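PDB 3A3G: lumazine protein from Photobacterium kishitanii, which serves as a bioluminescence antenna that binds a lumazine chromophore and shifts the emission of luciferase to shorter wavelength. Local coordinates for residues L43-S48 with K80-V85. Numbering follows the deposited sequence.
Sequences LVNGCS and KVNLEV. With DLZ (1-deoxy-1-(6,7-dimethyl-2,4-dioxo-3,4-dihydropteridin-8(2H)-yl)-D-ribitol), chain C.
In the six-stranded antiparallel beta barrel of the N-terminal lumazine-binding repeat, the tight hairpin joining strands 41-44 and 47-55 lies against strand 80-84. Leu43 and Glu84 form the hydrogen-bonded pair: Leu43 N reaches Glu84 O at 2.9 Å, and Glu84 N returns a bond to Leu43 O. Their side chains run alongside each other, and the Glu84 carboxylate continues to the backbone N atoms of Lys3 and Gly4. On the opposite face, Val44 and Leu83 make the non-hydrogen-bonded pair. Val44 CG1, extended away from its own backbone N (chi1 -179°), crosses to Val81 and meets its CG2 at 3.7 Å, while Ile26 adds to this apolar patch.

At Asn45 the chain enters a type I' turn, Val44 to Cys47, and the side chain supplies the acceptor half of the pairing. Asn45 N still bonds Asn82 O at 2.7 Å, but the return bond from Asn82 N goes to the amide oxygen Asn45 OD1 at 2.8 Å, arriving from above the carbonyl plane (42° out of it). OD1 also accepts from Asn168, so two N-H groups grip it and fix the amide, whose ND2 lies 3.6 Å from Val81 CG1. One water links Asn45 ND2 to Lys80 O; another takes the Gly46 N-H and bonds weakly to Asn82 O. Beyond the turn the hairpin carries on to the chromophore, where the ribityl hydroxyl O2' donates to Ser48 O at 2.7 Å and Ser48 OG lies 3.5 Å from the lumazine methyl carbon C6 of DLZ.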
loop_
_atom_site.group_PDB
_atom_site.type_symbol
_atom_site.label_atom_id
_atom_site.label_comp_id
_atom_site.label_asym_id
_atom_site.label_seq_id
_atom_site.Cartn_x
_atom_site.Cartn_y
_atom_site.Cartn_z
ATOM N N LEU A 43 -6.688 -1.387 -5.170
ATOM C CA LEU A 43 -5.606 -0.735 -4.422
ATOM C C LEU A 43 -4.287 -1.461 -4.652
ATOM O O LEU A 43 -4.184 -2.691 -4.541
ATOM C CB LEU A 43 -5.879 -0.638 -2.913
ATOM C CG LEU A 43 -7.086 0.126 -2.343
ATOM C CD1 LEU A 43 -6.928 0.358 -0.835
ATOM C CD2 LEU A 43 -7.332 1.461 -3.048
ATOM N N VAL A 44 -3.281 -0.684 -4.987
ATOM C CA VAL A 44 -1.948 -1.202 -5.114
ATOM C C VAL A 44 -1.100 -0.396 -4.140
ATOM O O VAL A 44 -0.977 0.839 -4.291
ATOM C CB VAL A 44 -1.395 -0.987 -6.537
ATOM C CG1 VAL A 44 0.053 -1.588 -6.661
ATOM C CG2 VAL A 44 -2.331 -1.639 -7.579
ATOM N N ASN A 45 -0.456 -1.060 -3.178
ATOM C CA ASN A 45 0.168 -0.294 -2.055
ATOM C C ASN A 45 -0.749 0.779 -1.498
ATOM O O ASN A 45 -0.305 1.890 -1.172
ATOM C CB ASN A 45 1.506 0.333 -2.444
ATOM C CG ASN A 45 2.661 -0.688 -2.490
ATOM O OD1 ASN A 45 2.589 -1.767 -1.900
ATOM N ND2 ASN A 45 3.728 -0.334 -3.209
ATOM N N GLY A 46 -2.034 0.456 -1.367
ATOM C CA GLY A 46 -3.032 1.381 -0.780
ATOM C C GLY A 46 -3.536 2.438 -1.732
ATOM O O GLY A 46 -4.385 3.249 -1.373
ATOM N N CYS A 47 -2.996 2.465 -2.954
ATOM C CA CYS A 47 -3.346 3.549 -3.879
ATOM C C CYS A 47 -4.343 3.043 -4.902
ATOM O O CYS A 47 -4.106 2.030 -5.578
ATOM C CB CYS A 47 -2.083 4.108 -4.594
ATOM S SG CYS A 47 -2.407 5.494 -5.728
ATOM N N SER A 48 -5.453 3.753 -5.024
ATOM C CA SER A 48 -6.440 3.446 -6.071
ATOM C C SER A 48 -5.918 3.711 -7.497
ATOM O O SER A 48 -5.529 4.854 -7.830
ATOM C CB SER A 48 -7.718 4.244 -5.809
ATOM O OG SER A 48 -8.669 3.905 -6.770
ATOM N N LYS A 80 7.906 -5.760 -4.311
ATOM C CA LYS A 80 6.625 -6.382 -3.937
ATOM C C LYS A 80 5.627 -5.311 -3.549
ATOM O O LYS A 80 5.942 -4.428 -2.722
ATOM C CB LYS A 80 6.894 -7.304 -2.774
ATOM C CG LYS A 80 5.740 -7.903 -2.105
ATOM C CD LYS A 80 6.214 -9.191 -1.401
ATOM C CE LYS A 80 5.944 -9.156 0.093
ATOM N NZ LYS A 80 7.154 -8.630 0.896
ATOM N N VAL A 81 4.433 -5.363 -4.138
ATOM C CA VAL A 81 3.442 -4.317 -3.879
ATOM C C VAL A 81 2.258 -4.991 -3.193
ATOM O O VAL A 81 2.010 -6.162 -3.424
ATOM C CB VAL A 81 2.956 -3.550 -5.158
ATOM C CG1 VAL A 81 4.138 -2.788 -5.813
ATOM C CG2 VAL A 81 2.312 -4.515 -6.233
ATOM N N ASN A 82 1.515 -4.268 -2.369
ATOM C CA ASN A 82 0.313 -4.889 -1.746
ATOM C C ASN A 82 -0.887 -4.773 -2.657
ATOM O O ASN A 82 -1.090 -3.720 -3.264
ATOM C CB ASN A 82 -0.013 -4.216 -0.415
ATOM C CG ASN A 82 1.070 -4.435 0.637
ATOM O OD1 ASN A 82 1.737 -5.487 0.666
ATOM N ND2 ASN A 82 1.208 -3.471 1.536
ATOM N N LEU A 83 -1.698 -5.832 -2.738
ATOM C CA LEU A 83 -2.855 -5.806 -3.617
ATOM C C LEU A 83 -4.173 -5.987 -2.848
ATOM O O LEU A 83 -4.276 -6.878 -1.985
ATOM C CB LEU A 83 -2.746 -6.922 -4.680
ATOM C CG LEU A 83 -1.470 -6.899 -5.531
ATOM C CD1 LEU A 83 -1.426 -8.161 -6.434
ATOM C CD2 LEU A 83 -1.312 -5.605 -6.412
ATOM N N GLU A 84 -5.192 -5.209 -3.192
ATOM C CA GLU A 84 -6.544 -5.418 -2.629
ATOM C C GLU A 84 -7.614 -5.042 -3.629
ATOM O O GLU A 84 -7.669 -3.886 -4.107
ATOM C CB GLU A 84 -6.786 -4.587 -1.365
ATOM C CG GLU A 84 -8.243 -4.780 -0.774
ATOM C CD GLU A 84 -8.496 -4.027 0.549
ATOM O OE1 GLU A 84 -7.685 -3.164 0.928
ATOM O OE2 GLU A 84 -9.536 -4.323 1.196
ATOM N N VAL A 85 -8.489 -6.005 -3.898
ATOM C CA VAL A 85 -9.651 -5.829 -4.779
ATOM C C VAL A 85 -10.836 -5.477 -3.881
ATOM O O VAL A 85 -10.912 -5.998 -2.739
ATOM C CB VAL A 85 -9.881 -7.139 -5.630
ATOM C CG1 VAL A 85 -11.130 -7.077 -6.474
ATOM C CG2 VAL A 85 -8.707 -7.376 -6.581
HETATM C C7 DLZ C . -8.629 7.423 -8.229
HETATM C C7A DLZ C . -7.707 6.931 -9.154
HETATM C C5A DLZ C . -8.105 5.910 -10.020
HETATM C C6 DLZ C . -9.396 5.359 -9.909
HETATM N N5 DLZ C . -7.196 5.453 -10.998
HETATM C C4A DLZ C . -5.872 5.972 -11.095
HETATM C C4 DLZ C . -4.894 5.504 -11.999
HETATM O O4 DLZ C . -5.067 4.587 -12.804
HETATM N N3 DLZ C . -3.650 6.110 -12.051
HETATM C C2 DLZ C . -3.341 7.140 -11.204
HETATM O O2 DLZ C . -2.241 7.677 -11.234
HETATM N N1 DLZ C . -4.269 7.575 -10.302
HETATM C C8 DLZ C . -5.515 6.997 -10.226
HETATM N N8 DLZ C . -6.401 7.502 -9.296
HETATM C "C1'" DLZ C . -5.919 8.614 -8.434
HETATM C "C2'" DLZ C . -4.996 8.144 -7.286
HETATM O "O2'" DLZ C . -5.654 7.170 -6.443
HETATM C "C3'" DLZ C . -4.681 9.366 -6.423
HETATM O "O3'" DLZ C . -4.084 10.288 -7.309
HETATM C "C4'" DLZ C . -3.693 9.089 -5.302
HETATM O "O4'" DLZ C . -4.236 8.232 -4.277
HETATM C "C5'" DLZ C . -3.279 10.409 -4.639
HETATM O "O5'" DLZ C . -2.124 10.100 -3.858
HETATM O O HOH W 1 6.354 -1.607 -3.035
HETATM O O HOH W 2 -3.049 -2.231 -1.348
#